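Poly(Beta-D-mannuronate) lyase (Pseudopedobacter saltans, PDB 7O79) probably cleaves the poly(beta-D-mannuronate) of alginate, as a family 6 polysaccharide lyase built on a right-handed parallel beta-helix. Local coordinates at residues I36-K41 with L73-L78; Q92-Y97 with L121-N126; Y158-D163 with N197-R202; L282-Y287 with G337-N342; N355-N360 with K388-G393. All coordinates share one frame; numbering follows the deposited sequence.

The five contacts sample a parallel beta-helix from its first turns to its last. Contact 1, buried inside the coil, joins two different faces mainly through apolar side chains, without hydrogen bonds between its segments. Contacts 2, 3 and 5 each pair neighbouring strands within a single face, in parallel register, so backbone bonds and stacks of like residues dominate; all three are partly buried, one side turned inward and the other nearer the surface. Contact 2 belongs to the face that also holds strands 280-283 and 333-337; contacts 3 and 5 lie on another. Contact 4 is mostly buried but leaves the strands for loops, with few bonds and one bridging water. Contacts 4 and 5 touch through Leu282 and Ile357.

Contact 1. Residues I36-K41 with L73-L78; sequences ILFNSK and LVVEGL
Leu73 lays its CD1 methyl over one face of the Phe38 ring, 3.8 Å from the centroid and 11° off the normal, a CH-pi contact centred on the ring. The two side chains come from opposite directions, for strands 35-38 and 73-83 belong to different faces of the beta-helix and meet across its interior. Phe38 holds CG opposite its backbone N (chi1 -162°), which carries the ring inward until CE2 lies 3.6 Å from Leu73 CB. Two residues on from Leu73, Val75 slides past the ring, its CG2 meeting Phe38 CD2 at 3.6 Å, neither squarely over the face nor in the plane. The carbonyl O of Val74 sits at the ring edge, in plane, 3.6 Å from Phe38 CE2. Leu73 also sends CD2 toward Ser40, whose OG is engaged by the carbonyl of Ile15 in helix 8-17. Largely carbon surfaces, with Leu73 methyls also against backbone carbonyls, thus join the two faces by shape and burial; Phe38 bonds its backbone to strand 65-68, whereas Ser40 N is buried without a partner.

Contact 2. Residues Q92-Y97 with L121-N126; sequences QFNSDY and LFRGNN
This is a parallel, in-register pairing of successive turns, in which strand 89-93 and the loop after it run beside strand 118-122 and its loop on one face of the fold. Phe93 N bonds Leu121 O at 2.9 Å, and Phe93 O receives Arg123 N. Turned to the same side, the Phe93 and Phe122 rings form an offset stack, centroids 4.5 Å apart and planes at 8°. Phe68 stacks on Phe93 too, giving the aromatic ladder that a parallel beta-helix builds when like residues recur turn after turn. Beyond the strands the register persists. Asp96 folds CG back beside its own N (chi1 -49°), which brings OD1 to Asn125 N at 2.9 Å, on the anti side and 30° out of the carboxylate plane; a weaker bond comes from Asn125 ND2, whose amide oxygen OD1 is taken by Arg152 N. Asn126 CB rests over the centre of the Tyr97 ring, 3.4 Å from its centroid, with the amide stacked almost parallel to the ring. One water donates to both Asn94 O and Arg123 O.

Contact 3. Residues Y158-D163 with N197-R202; sequences YCYFKD and NNLFER
Cys159 N gives the shortest polar bond here, 2.8 Å to Asn198 OD1, in the carbonyl plane and on a lone pair. It opens a parallel beta-helix pairing in which strands 155-162 and 194-201 stand side by side as neighbouring turns. With CG trans to the carbonyl carbon (chi1 -58°), Asn198 sets OD1 against the adjacent turn, while ND2 reaches back to the carbonyl of Val156. With an alanine in place of Asn198, Cys159 N would probably lose its acceptor and Val156 O the ND2 donor, weakening the join just where the regular ladder begins. That ladder alternates from Leu199 N to Cys159 O through to Asp163 N and Glu201 O, with Phe161 N reaching Leu199 O at 2.9 Å and 173°. On one side of the sheet Phe161 and Phe200 point the same way, their rings 19° from parallel but slid apart, centroids 5.1 Å from each other. Tyr160 lies on the other side, flanking Leu199, with its CE1 3.5 Å from Leu199 CD2.

Contact 4. Residues L282-Y287 with G337-N342; sequences LICGEY and GSYNGN
From its CB, 3.6 Å from Gly337 O, Cys284 carries SG to a position 3.3 Å from that same Gly337 O and 3.6 Å from Tyr339 CD1. The sulfur lies at the edge of the tyrosine ring, 79° off its normal and 5.0 Å from the centroid, so this is a sulfur-aromatic contact made beside the ring. It marks the place where strands 280-283 and 333-337, on neighbouring turns of the parallel beta-helix, run out into loops. Cys284 turns SG away from its carbonyl carbon (chi1 -64°), toward the loop that carries Tyr339, whose hydroxyl is bonded in turn to Ser377 N. The last bridge of the pair is a backbone one: Gly337 N reaches Leu282 O from above the carbonyl plane, and Cys284 N meets Gly337 O at 2.9 Å, in plane. Ile283 extends beside Gly337 and Ser338, CG1 lying 3.4 Å from Gly337 O and CD1 by Ser338 OG. Replacing it with an alanine would probably open a gap beside Ser338 CB and OG, where CG1 and CD1 now lie. Past the strands a water spans the widening chains, donating to Cys284 O at 2.7 Å and to Ser338 O at 2.9 Å.

Contact 5. Residues N355-N360 with K388-G393; sequences NTITHN and KSNILG
Asn390 OD1 receives two donors from Asn355, the backbone N at 3.0 Å and the side-chain ND2 at 3.1 Å. The first lies in the carbonyl plane on a lone pair, and the second is tilted 27° from that plane. Both asparagines share the same first torsion, which lays the amides side by side, 22° from parallel, as in the asparagine ladders of parallel beta-helices. Each is also held from outside: Asn355 OD1 accepts from Gly318 N, while Asn390 ND2 donates to Pro352 O. The backbone is equally firm here, with Ile391 N on Asn355 O and Ile357 N on Ile391 O, both at 2.8 Å. Ile357 faces inward, its CD1 reaching across to Asn390 CB.

Further along, the grip slackens. Leu392, largely exposed, rests its CD2 3.7 Å from Ile357 O and 4.0 Å from Ile357 CB, and Gly393 N is buried without a partner. His359 N makes a weak bond to Gly393 O at 3.4 Å, and Thr358 CG2 lies beside Ile391 O, while the threonine OG1 shares a hydrogen bond with His359 ND1 in the plane of the imidazole.

The firm half is backed by strand 333-337, with Ile335 against both Ile357 and Asn390, while strand 319-328 pairs with 356-364 on the side away from 391-397.

Contact 1. Residues I36-K41 with L73-L78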
# COMPACT_ATOMS: atom_id res chain seq x y z
N ILE A 36 5.48 1.78 -25.58
CA ILE A 36 6.09 0.46 -25.70
C ILE A 36 5.02 -0.59 -25.40
O ILE A 36 4.60 -0.75 -24.25
CB ILE A 36 7.28 0.33 -24.76
CG1 ILE A 36 8.35 1.35 -25.12
CG2 ILE A 36 7.87 -1.07 -24.82
CD1 ILE A 36 9.49 1.42 -24.14
N LEU A 37 4.65 -1.36 -26.41
CA LEU A 37 3.73 -2.47 -26.24
C LEU A 37 4.57 -3.75 -26.31
O LEU A 37 4.80 -4.28 -27.36
CB LEU A 37 2.61 -2.49 -27.26
CG LEU A 37 1.65 -1.30 -27.36
CD1 LEU A 37 0.61 -1.58 -28.42
CD2 LEU A 37 1.00 -0.94 -26.03
N PHE A 38 5.00 -4.22 -25.16
CA PHE A 38 5.89 -5.37 -25.06
C PHE A 38 5.09 -6.66 -25.02
O PHE A 38 4.58 -7.06 -24.01
CB PHE A 38 6.74 -5.19 -23.82
CG PHE A 38 7.98 -6.00 -23.76
CD1 PHE A 38 8.51 -6.61 -24.87
CD2 PHE A 38 8.65 -6.12 -22.55
CE1 PHE A 38 9.66 -7.34 -24.77
CE2 PHE A 38 9.80 -6.85 -22.45
CZ PHE A 38 10.32 -7.46 -23.57
N ASN A 39 5.05 -7.30 -26.17
CA ASN A 39 4.29 -8.51 -26.35
C ASN A 39 5.03 -9.60 -27.04
O ASN A 39 4.42 -10.45 -27.62
CB ASN A 39 3.00 -8.25 -27.11
CG ASN A 39 3.23 -7.87 -28.55
OD1 ASN A 39 4.29 -7.45 -28.94
ND2 ASN A 39 2.20 -8.01 -29.35
N SER A 40 6.35 -9.70 -26.81
CA SER A 40 7.20 -10.74 -27.39
C SER A 40 6.79 -12.11 -26.88
O SER A 40 6.16 -12.25 -25.82
CB SER A 40 8.68 -10.48 -27.08
OG SER A 40 9.12 -9.20 -27.51
N LYS A 41 7.15 -13.14 -27.65
CA LYS A 41 6.77 -14.52 -27.38
C LYS A 41 7.95 -15.18 -26.67
O LYS A 41 8.90 -15.64 -27.31
CB LYS A 41 6.39 -15.25 -28.66
N LEU A 73 8.27 -11.63 -19.46
CA LEU A 73 9.00 -10.51 -20.03
C LEU A 73 9.63 -9.67 -18.93
O LEU A 73 9.00 -9.41 -17.90
CB LEU A 73 8.08 -9.64 -20.90
CG LEU A 73 7.40 -10.36 -22.06
CD1 LEU A 73 6.57 -9.37 -22.88
CD2 LEU A 73 8.46 -11.04 -22.93
N VAL A 74 10.86 -9.24 -19.16
CA VAL A 74 11.63 -8.48 -18.19
C VAL A 74 12.01 -7.15 -18.83
O VAL A 74 12.42 -7.10 -19.99
CB VAL A 74 12.90 -9.25 -17.76
CG1 VAL A 74 13.72 -8.44 -16.75
CG2 VAL A 74 12.54 -10.64 -17.22
N VAL A 75 11.88 -6.08 -18.05
CA VAL A 75 12.29 -4.75 -18.48
C VAL A 75 13.24 -4.21 -17.42
O VAL A 75 12.93 -4.27 -16.23
CB VAL A 75 11.08 -3.80 -18.66
CG1 VAL A 75 11.55 -2.36 -18.79
CG2 VAL A 75 10.26 -4.22 -19.89
N GLU A 76 14.40 -3.72 -17.86
CA GLU A 76 15.44 -3.27 -16.93
C GLU A 76 16.02 -1.94 -17.35
O GLU A 76 16.24 -1.69 -18.54
CB GLU A 76 16.58 -4.28 -16.85
CG GLU A 76 16.13 -5.70 -16.69
CD GLU A 76 17.20 -6.57 -16.09
OE1 GLU A 76 17.05 -6.99 -14.93
OE2 GLU A 76 18.20 -6.83 -16.80
N GLY A 77 16.30 -1.08 -16.36
CA GLY A 77 17.20 0.04 -16.56
C GLY A 77 16.64 1.28 -17.23
O GLY A 77 17.43 2.14 -17.64
N LEU A 78 15.32 1.43 -17.33
CA LEU A 78 14.73 2.58 -18.01
C LEU A 78 14.56 3.79 -17.08
O LEU A 78 14.60 3.67 -15.86
CB LEU A 78 13.38 2.22 -18.64
CG LEU A 78 13.40 1.03 -19.60
CD1 LEU A 78 12.06 0.91 -20.33
CD2 LEU A 78 14.56 1.19 -20.59

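Contact 2. Residues Q92-Y97 with L121-N126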
# COMPACT_ATOMS: atom_id res chain seq x y z
N GLN A 92 2.40 -0.69 -17.11
CA GLN A 92 1.24 -1.55 -16.88
C GLN A 92 1.59 -3.02 -17.07
O GLN A 92 2.14 -3.41 -18.11
CB GLN A 92 0.08 -1.13 -17.79
CG GLN A 92 -1.23 -1.79 -17.42
CD GLN A 92 -2.46 -1.02 -17.90
OE1 GLN A 92 -2.43 0.20 -18.04
NE2 GLN A 92 -3.53 -1.75 -18.19
N PHE A 93 1.27 -3.83 -16.05
CA PHE A 93 1.45 -5.29 -16.09
C PHE A 93 0.13 -5.90 -16.53
O PHE A 93 -0.78 -6.05 -15.71
CB PHE A 93 1.87 -5.84 -14.73
CG PHE A 93 3.28 -5.45 -14.28
CD1 PHE A 93 3.50 -4.24 -13.64
CD2 PHE A 93 4.36 -6.31 -14.48
CE1 PHE A 93 4.78 -3.87 -13.22
CE2 PHE A 93 5.65 -5.95 -14.05
CZ PHE A 93 5.86 -4.75 -13.42
N ASN A 94 0.02 -6.27 -17.81
CA ASN A 94 -1.22 -6.84 -18.34
C ASN A 94 -1.17 -8.35 -18.50
O ASN A 94 -2.11 -8.92 -19.05
CB ASN A 94 -1.56 -6.21 -19.70
CG ASN A 94 -2.06 -4.79 -19.57
OD1 ASN A 94 -2.91 -4.50 -18.73
ND2 ASN A 94 -1.53 -3.90 -20.42
N SER A 95 -0.11 -9.00 -18.03
CA SER A 95 0.08 -10.43 -18.27
C SER A 95 0.63 -11.04 -16.98
O SER A 95 0.48 -10.46 -15.90
CB SER A 95 0.99 -10.65 -19.49
OG SER A 95 0.95 -11.99 -19.93
N ASP A 96 1.29 -12.20 -17.09
CA ASP A 96 1.74 -12.94 -15.91
C ASP A 96 3.24 -13.13 -15.92
O ASP A 96 3.87 -13.22 -16.97
CB ASP A 96 1.08 -14.33 -15.79
CG ASP A 96 -0.42 -14.30 -15.95
OD1 ASP A 96 -1.07 -13.31 -15.53
OD2 ASP A 96 -0.96 -15.32 -16.43
N TYR A 97 3.81 -13.18 -14.71
CA TYR A 97 5.22 -13.52 -14.52
C TYR A 97 6.15 -12.60 -15.30
O TYR A 97 7.12 -13.04 -15.91
CB TYR A 97 5.49 -14.99 -14.87
CG TYR A 97 5.13 -15.94 -13.75
CD1 TYR A 97 5.96 -16.05 -12.63
CD2 TYR A 97 3.99 -16.74 -13.81
CE1 TYR A 97 5.65 -16.91 -11.59
CE2 TYR A 97 3.68 -17.61 -12.78
CZ TYR A 97 4.53 -17.70 -11.67
OH TYR A 97 4.24 -18.55 -10.63
N LEU A 121 0.56 0.05 -12.71
CA LEU A 121 -0.72 -0.62 -12.52
C LEU A 121 -0.56 -2.10 -12.78
O LEU A 121 -0.08 -2.51 -13.84
CB LEU A 121 -1.80 -0.03 -13.43
CG LEU A 121 -3.15 -0.75 -13.30
CD1 LEU A 121 -3.73 -0.62 -11.91
CD2 LEU A 121 -4.15 -0.28 -14.36
N PHE A 122 -0.97 -2.92 -11.81
CA PHE A 122 -0.94 -4.37 -11.96
C PHE A 122 -2.31 -4.88 -12.41
O PHE A 122 -3.33 -4.58 -11.78
CB PHE A 122 -0.52 -5.05 -10.67
CG PHE A 122 0.92 -4.86 -10.34
CD1 PHE A 122 1.85 -5.77 -10.81
CD2 PHE A 122 1.34 -3.78 -9.58
CE1 PHE A 122 3.20 -5.61 -10.52
CE2 PHE A 122 2.70 -3.62 -9.29
CZ PHE A 122 3.62 -4.53 -9.77
N ARG A 123 -2.31 -5.69 -13.46
CA ARG A 123 -3.53 -6.21 -14.04
C ARG A 123 -3.27 -7.61 -14.61
O ARG A 123 -3.58 -7.90 -15.77
CB ARG A 123 -4.04 -5.22 -15.09
CG ARG A 123 -5.42 -5.45 -15.55
CD ARG A 123 -5.78 -4.35 -16.53
NE ARG A 123 -6.79 -4.80 -17.48
CZ ARG A 123 -6.64 -5.83 -18.32
NH1 ARG A 123 -5.50 -6.53 -18.36
NH2 ARG A 123 -7.63 -6.15 -19.14
N GLY A 124 -2.70 -8.47 -13.79
CA GLY A 124 -2.23 -9.79 -14.18
C GLY A 124 -1.55 -10.42 -12.98
O GLY A 124 -1.48 -9.81 -11.90
N ASN A 125 -1.03 -11.63 -13.16
CA ASN A 125 -0.64 -12.43 -12.01
C ASN A 125 0.86 -12.70 -11.90
O ASN A 125 1.59 -12.77 -12.88
CB ASN A 125 -1.40 -13.76 -11.99
CG ASN A 125 -2.88 -13.57 -12.16
OD1 ASN A 125 -3.56 -13.08 -11.25
ND2 ASN A 125 -3.40 -13.97 -13.31
N ASN A 126 1.30 -12.85 -10.65
CA ASN A 126 2.67 -13.26 -10.36
C ASN A 126 3.72 -12.32 -10.96
O ASN A 126 4.80 -12.75 -11.36
CB ASN A 126 2.91 -14.70 -10.79
CG ASN A 126 1.85 -15.64 -10.27
OD1 ASN A 126 0.77 -15.76 -10.85
ND2 ASN A 126 2.13 -16.26 -9.15
O HOH W 1 -4.04 -10.14 -17.41

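Contact 3. Residues Y158-D163 with N197-R202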
# COMPACT_ATOMS: atom_id res chain seq x y z
N TYR A 158 11.96 -3.67 -2.45
CA TYR A 158 13.21 -2.93 -2.61
C TYR A 158 13.05 -1.75 -3.55
O TYR A 158 13.98 -1.38 -4.28
CB TYR A 158 14.36 -3.82 -3.09
CG TYR A 158 14.51 -5.11 -2.32
CD1 TYR A 158 14.81 -5.10 -0.97
CD2 TYR A 158 14.40 -6.34 -2.96
CE1 TYR A 158 14.96 -6.29 -0.27
CE2 TYR A 158 14.55 -7.53 -2.27
CZ TYR A 158 14.83 -7.49 -0.93
OH TYR A 158 14.99 -8.67 -0.23
N CYS A 159 11.88 -1.12 -3.53
CA CYS A 159 11.69 0.10 -4.29
C CYS A 159 11.79 1.31 -3.37
O CYS A 159 11.80 1.22 -2.14
CB CYS A 159 10.35 0.07 -5.03
SG CYS A 159 10.33 -1.13 -6.38
N TYR A 160 11.88 2.48 -4.01
CA TYR A 160 12.11 3.74 -3.32
C TYR A 160 11.05 4.73 -3.79
O TYR A 160 10.96 5.03 -4.99
CB TYR A 160 13.53 4.23 -3.63
CG TYR A 160 13.99 5.44 -2.86
CD1 TYR A 160 13.45 5.77 -1.62
CD2 TYR A 160 15.00 6.26 -3.38
CE1 TYR A 160 13.91 6.87 -0.91
CE2 TYR A 160 15.45 7.38 -2.68
CZ TYR A 160 14.91 7.67 -1.45
OH TYR A 160 15.36 8.77 -0.77
N PHE A 161 10.25 5.25 -2.84
CA PHE A 161 9.20 6.22 -3.14
C PHE A 161 9.50 7.50 -2.38
O PHE A 161 9.42 7.53 -1.14
CB PHE A 161 7.81 5.68 -2.79
CG PHE A 161 7.53 4.31 -3.36
CD1 PHE A 161 7.94 3.16 -2.69
CD2 PHE A 161 6.86 4.18 -4.58
CE1 PHE A 161 7.68 1.90 -3.21
CE2 PHE A 161 6.60 2.92 -5.11
CZ PHE A 161 7.03 1.77 -4.43
N LYS A 162 9.82 8.57 -3.11
CA LYS A 162 10.43 9.75 -2.54
C LYS A 162 9.72 11.02 -3.00
O LYS A 162 9.45 11.17 -4.20
CB LYS A 162 11.91 9.84 -2.93
CG LYS A 162 12.60 11.08 -2.42
CD LYS A 162 14.04 11.15 -2.90
CE LYS A 162 14.91 11.94 -1.93
NZ LYS A 162 16.27 12.19 -2.51
N ASP A 163 9.48 11.93 -2.06
CA ASP A 163 8.98 13.28 -2.36
C ASP A 163 7.75 13.24 -3.25
O ASP A 163 7.74 13.73 -4.38
CB ASP A 163 10.06 14.16 -3.01
CG ASP A 163 11.31 14.32 -2.15
OD1 ASP A 163 11.21 14.33 -0.91
OD2 ASP A 163 12.39 14.47 -2.73
N ASN A 197 9.90 -4.62 2.01
CA ASN A 197 11.24 -4.03 2.04
C ASN A 197 11.35 -2.84 1.10
O ASN A 197 12.32 -2.69 0.36
CB ASN A 197 12.34 -5.06 1.70
CG ASN A 197 12.40 -6.20 2.68
OD1 ASN A 197 12.11 -6.04 3.86
ND2 ASN A 197 12.83 -7.36 2.20
N ASN A 198 10.35 -1.95 1.14
CA ASN A 198 10.43 -0.70 0.41
C ASN A 198 10.73 0.45 1.37
O ASN A 198 10.45 0.38 2.57
CB ASN A 198 9.14 -0.40 -0.35
CG ASN A 198 8.77 -1.50 -1.31
OD1 ASN A 198 9.41 -1.67 -2.35
ND2 ASN A 198 7.78 -2.31 -0.94
N LEU A 199 11.29 1.52 0.82
CA LEU A 199 11.58 2.76 1.54
C LEU A 199 10.66 3.87 1.06
O LEU A 199 10.63 4.19 -0.13
CB LEU A 199 13.04 3.16 1.36
CG LEU A 199 13.49 4.45 2.04
CD1 LEU A 199 13.30 4.41 3.55
CD2 LEU A 199 14.95 4.74 1.73
N PHE A 200 9.98 4.53 1.98
CA PHE A 200 9.15 5.66 1.68
C PHE A 200 9.75 6.89 2.39
O PHE A 200 10.01 6.83 3.56
CB PHE A 200 7.73 5.48 2.17
CG PHE A 200 7.01 4.30 1.62
CD1 PHE A 200 7.26 3.03 2.09
CD2 PHE A 200 6.03 4.46 0.69
CE1 PHE A 200 6.57 1.96 1.59
CE2 PHE A 200 5.35 3.39 0.19
CZ PHE A 200 5.62 2.14 0.64
N GLU A 201 10.01 7.96 1.68
CA GLU A 201 10.50 9.17 2.29
C GLU A 201 9.73 10.36 1.79
O GLU A 201 9.83 10.71 0.65
CB GLU A 201 11.96 9.33 1.99
CG GLU A 201 12.62 10.48 2.71
CD GLU A 201 13.89 10.07 3.36
OE1 GLU A 201 14.40 8.99 3.03
OE2 GLU A 201 14.40 10.82 4.22
N ARG A 202 9.05 11.04 2.68
CA ARG A 202 8.17 12.14 2.33
C ARG A 202 7.26 11.79 1.15
O ARG A 202 7.03 12.58 0.29
CB ARG A 202 8.96 13.43 2.11
CG ARG A 202 9.45 13.99 3.42
CD ARG A 202 10.74 14.76 3.33
NE ARG A 202 10.97 15.52 4.55
CZ ARG A 202 11.75 15.19 5.57
NH1 ARG A 202 12.46 14.08 5.59
NH2 ARG A 202 11.83 15.99 6.59

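Contact 4. Residues L282-Y287 with G337-N342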
# COMPACT_ATOMS: atom_id res chain seq x y z
N LEU A 282 -7.84 0.69 15.46
CA LEU A 282 -8.80 -0.35 15.14
C LEU A 282 -10.15 0.34 14.97
O LEU A 282 -10.73 0.81 15.96
CB LEU A 282 -8.86 -1.39 16.26
CG LEU A 282 -7.52 -2.02 16.61
CD1 LEU A 282 -7.76 -3.23 17.48
CD2 LEU A 282 -6.71 -2.38 15.37
N ILE A 283 -10.63 0.45 13.73
CA ILE A 283 -11.79 1.31 13.46
C ILE A 283 -13.08 0.54 13.74
O ILE A 283 -13.12 -0.69 13.69
CB ILE A 283 -11.74 1.87 12.02
CG1 ILE A 283 -12.53 3.19 11.92
CG2 ILE A 283 -12.24 0.84 11.03
CD1 ILE A 283 -12.24 4.02 10.69
N CYS A 284 -14.15 1.27 14.05
CA CYS A 284 -15.42 0.63 14.32
C CYS A 284 -16.06 0.16 13.01
O CYS A 284 -16.01 0.84 11.99
CB CYS A 284 -16.37 1.58 15.05
SG CYS A 284 -15.85 2.09 16.70
N GLY A 285 -16.66 -1.01 13.05
CA GLY A 285 -17.31 -1.54 11.87
C GLY A 285 -18.75 -1.09 11.79
O GLY A 285 -19.33 -0.57 12.75
N GLU A 286 -19.35 -1.33 10.62
CA GLU A 286 -20.74 -0.97 10.38
C GLU A 286 -21.66 -2.18 10.51
O GLU A 286 -21.43 -3.22 9.89
CB GLU A 286 -20.92 -0.34 9.01
CG GLU A 286 -22.32 0.22 8.90
CD GLU A 286 -22.59 0.98 7.64
OE1 GLU A 286 -22.25 0.49 6.53
OE2 GLU A 286 -23.17 2.06 7.76
N TYR A 287 -22.72 -2.02 11.31
CA TYR A 287 -23.77 -3.03 11.41
C TYR A 287 -24.68 -2.94 10.19
O TYR A 287 -25.14 -1.85 9.84
CB TYR A 287 -24.58 -2.78 12.68
CG TYR A 287 -25.74 -3.72 12.92
CD1 TYR A 287 -25.53 -5.03 13.35
CD2 TYR A 287 -27.05 -3.29 12.74
CE1 TYR A 287 -26.61 -5.89 13.60
CE2 TYR A 287 -28.12 -4.12 12.97
CZ TYR A 287 -27.90 -5.41 13.40
OH TYR A 287 -28.99 -6.23 13.64
N GLY A 337 -11.77 3.46 16.80
CA GLY A 337 -11.77 4.75 16.13
C GLY A 337 -13.06 4.98 15.36
O GLY A 337 -13.75 4.04 14.97
N SER A 338 -13.39 6.26 15.17
CA SER A 338 -14.54 6.70 14.35
C SER A 338 -15.84 6.00 14.74
O SER A 338 -16.55 5.42 13.91
CB SER A 338 -14.26 6.52 12.87
OG SER A 338 -13.02 7.12 12.54
N TYR A 339 -16.15 6.08 16.02
CA TYR A 339 -17.39 5.53 16.55
C TYR A 339 -18.54 6.50 16.30
O TYR A 339 -18.40 7.71 16.50
CB TYR A 339 -17.25 5.27 18.04
CG TYR A 339 -18.44 4.62 18.73
CD1 TYR A 339 -18.79 3.30 18.47
CD2 TYR A 339 -19.19 5.32 19.68
CE1 TYR A 339 -19.87 2.69 19.13
CE2 TYR A 339 -20.26 4.74 20.34
CZ TYR A 339 -20.60 3.41 20.07
OH TYR A 339 -21.67 2.83 20.73
N ASN A 340 -19.67 5.97 15.84
CA ASN A 340 -20.91 6.74 15.71
C ASN A 340 -21.91 6.14 16.68
O ASN A 340 -22.52 5.11 16.39
CB ASN A 340 -21.44 6.71 14.28
CG ASN A 340 -22.79 7.39 14.16
OD1 ASN A 340 -23.18 8.17 15.03
ND2 ASN A 340 -23.51 7.09 13.09
N GLY A 341 -22.07 6.78 17.84
CA GLY A 341 -23.05 6.34 18.80
C GLY A 341 -24.48 6.76 18.50
O GLY A 341 -25.38 6.43 19.27
N ASN A 342 -24.72 7.49 17.41
CA ASN A 342 -26.06 7.92 17.01
C ASN A 342 -26.30 7.39 15.61
O ASN A 342 -26.12 8.11 14.61
CB ASN A 342 -26.23 9.44 17.07
CG ASN A 342 -26.14 9.97 18.48
OD1 ASN A 342 -26.78 9.45 19.40
ND2 ASN A 342 -25.36 11.03 18.65
O HOH W 2 -15.94 3.52 11.74

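Contact 5. Residues N355-N360 with K388-G393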
# COMPACT_ATOMS: atom_id res chain seq x y z
N ASN A 355 -10.14 -9.49 19.70
CA ASN A 355 -8.78 -9.30 19.21
C ASN A 355 -7.77 -9.49 20.33
O ASN A 355 -8.02 -9.14 21.48
CB ASN A 355 -8.59 -7.91 18.61
CG ASN A 355 -9.59 -7.61 17.50
OD1 ASN A 355 -9.50 -8.15 16.39
ND2 ASN A 355 -10.56 -6.77 17.81
N THR A 356 -6.59 -9.98 19.97
CA THR A 356 -5.48 -10.11 20.90
C THR A 356 -4.55 -8.90 20.76
O THR A 356 -3.88 -8.75 19.74
CB THR A 356 -4.76 -11.43 20.65
OG1 THR A 356 -5.68 -12.50 20.91
CG2 THR A 356 -3.53 -11.57 21.58
N ILE A 357 -4.54 -8.04 21.78
CA ILE A 357 -3.80 -6.78 21.80
C ILE A 357 -2.85 -6.84 22.99
O ILE A 357 -3.19 -6.34 24.07
CB ILE A 357 -4.75 -5.58 21.90
CG1 ILE A 357 -5.93 -5.76 20.91
CG2 ILE A 357 -3.98 -4.25 21.70
CD1 ILE A 357 -7.10 -4.78 21.12
N THR A 358 -1.69 -7.48 22.82
CA THR A 358 -0.80 -7.77 23.95
C THR A 358 0.66 -7.55 23.57
O THR A 358 1.00 -7.50 22.39
CB THR A 358 -0.91 -9.21 24.45
OG1 THR A 358 -0.49 -10.10 23.40
CG2 THR A 358 -2.32 -9.56 24.85
N HIS A 359 1.51 -7.43 24.59
CA HIS A 359 2.95 -7.35 24.41
C HIS A 359 3.38 -6.18 23.53
O HIS A 359 4.35 -6.26 22.78
CB HIS A 359 3.50 -8.68 23.88
CG HIS A 359 3.23 -9.83 24.81
ND1 HIS A 359 2.04 -10.52 24.82
CD2 HIS A 359 4.00 -10.39 25.77
CE1 HIS A 359 2.09 -11.47 25.74
NE2 HIS A 359 3.27 -11.41 26.33
N ASN A 360 2.69 -5.06 23.68
CA ASN A 360 3.02 -3.84 22.96
C ASN A 360 3.71 -2.86 23.89
O ASN A 360 3.43 -2.83 25.10
CB ASN A 360 1.75 -3.21 22.38
CG ASN A 360 1.08 -4.12 21.36
OD1 ASN A 360 1.61 -4.35 20.27
ND2 ASN A 360 -0.07 -4.69 21.73
N LYS A 388 -17.74 -9.30 22.19
CA LYS A 388 -16.73 -10.18 22.77
C LYS A 388 -15.55 -9.36 23.25
O LYS A 388 -15.07 -8.46 22.55
CB LYS A 388 -16.26 -11.21 21.73
CG LYS A 388 -16.81 -12.61 21.92
N SER A 389 -15.07 -9.67 24.44
CA SER A 389 -13.97 -8.91 25.01
C SER A 389 -12.73 -9.07 24.13
O SER A 389 -12.53 -10.11 23.50
CB SER A 389 -13.69 -9.38 26.44
OG SER A 389 -12.58 -8.69 26.98
N ASN A 390 -11.93 -8.02 24.06
CA ASN A 390 -10.58 -8.14 23.54
C ASN A 390 -9.68 -8.74 24.62
O ASN A 390 -9.98 -8.65 25.81
CB ASN A 390 -10.06 -6.78 23.10
CG ASN A 390 -10.87 -6.20 21.96
OD1 ASN A 390 -10.96 -6.81 20.90
ND2 ASN A 390 -11.47 -5.02 22.18
N ILE A 391 -8.58 -9.35 24.20
CA ILE A 391 -7.57 -9.84 25.14
C ILE A 391 -6.49 -8.76 25.24
O ILE A 391 -5.75 -8.50 24.29
CB ILE A 391 -6.99 -11.19 24.71
CG1 ILE A 391 -8.12 -12.22 24.60
CG2 ILE A 391 -5.97 -11.67 25.72
CD1 ILE A 391 -7.62 -13.66 24.45
N LEU A 392 -6.43 -8.10 26.40
CA LEU A 392 -5.56 -6.95 26.64
C LEU A 392 -4.68 -7.21 27.85
O LEU A 392 -5.18 -7.33 28.97
CB LEU A 392 -6.38 -5.69 26.91
CG LEU A 392 -6.85 -4.80 25.79
CD1 LEU A 392 -7.98 -3.95 26.32
CD2 LEU A 392 -5.69 -3.92 25.40
N GLY A 393 -3.38 -7.23 27.64
CA GLY A 393 -2.47 -7.29 28.76
C GLY A 393 -1.05 -7.27 28.27
O GLY A 393 -0.79 -7.26 27.07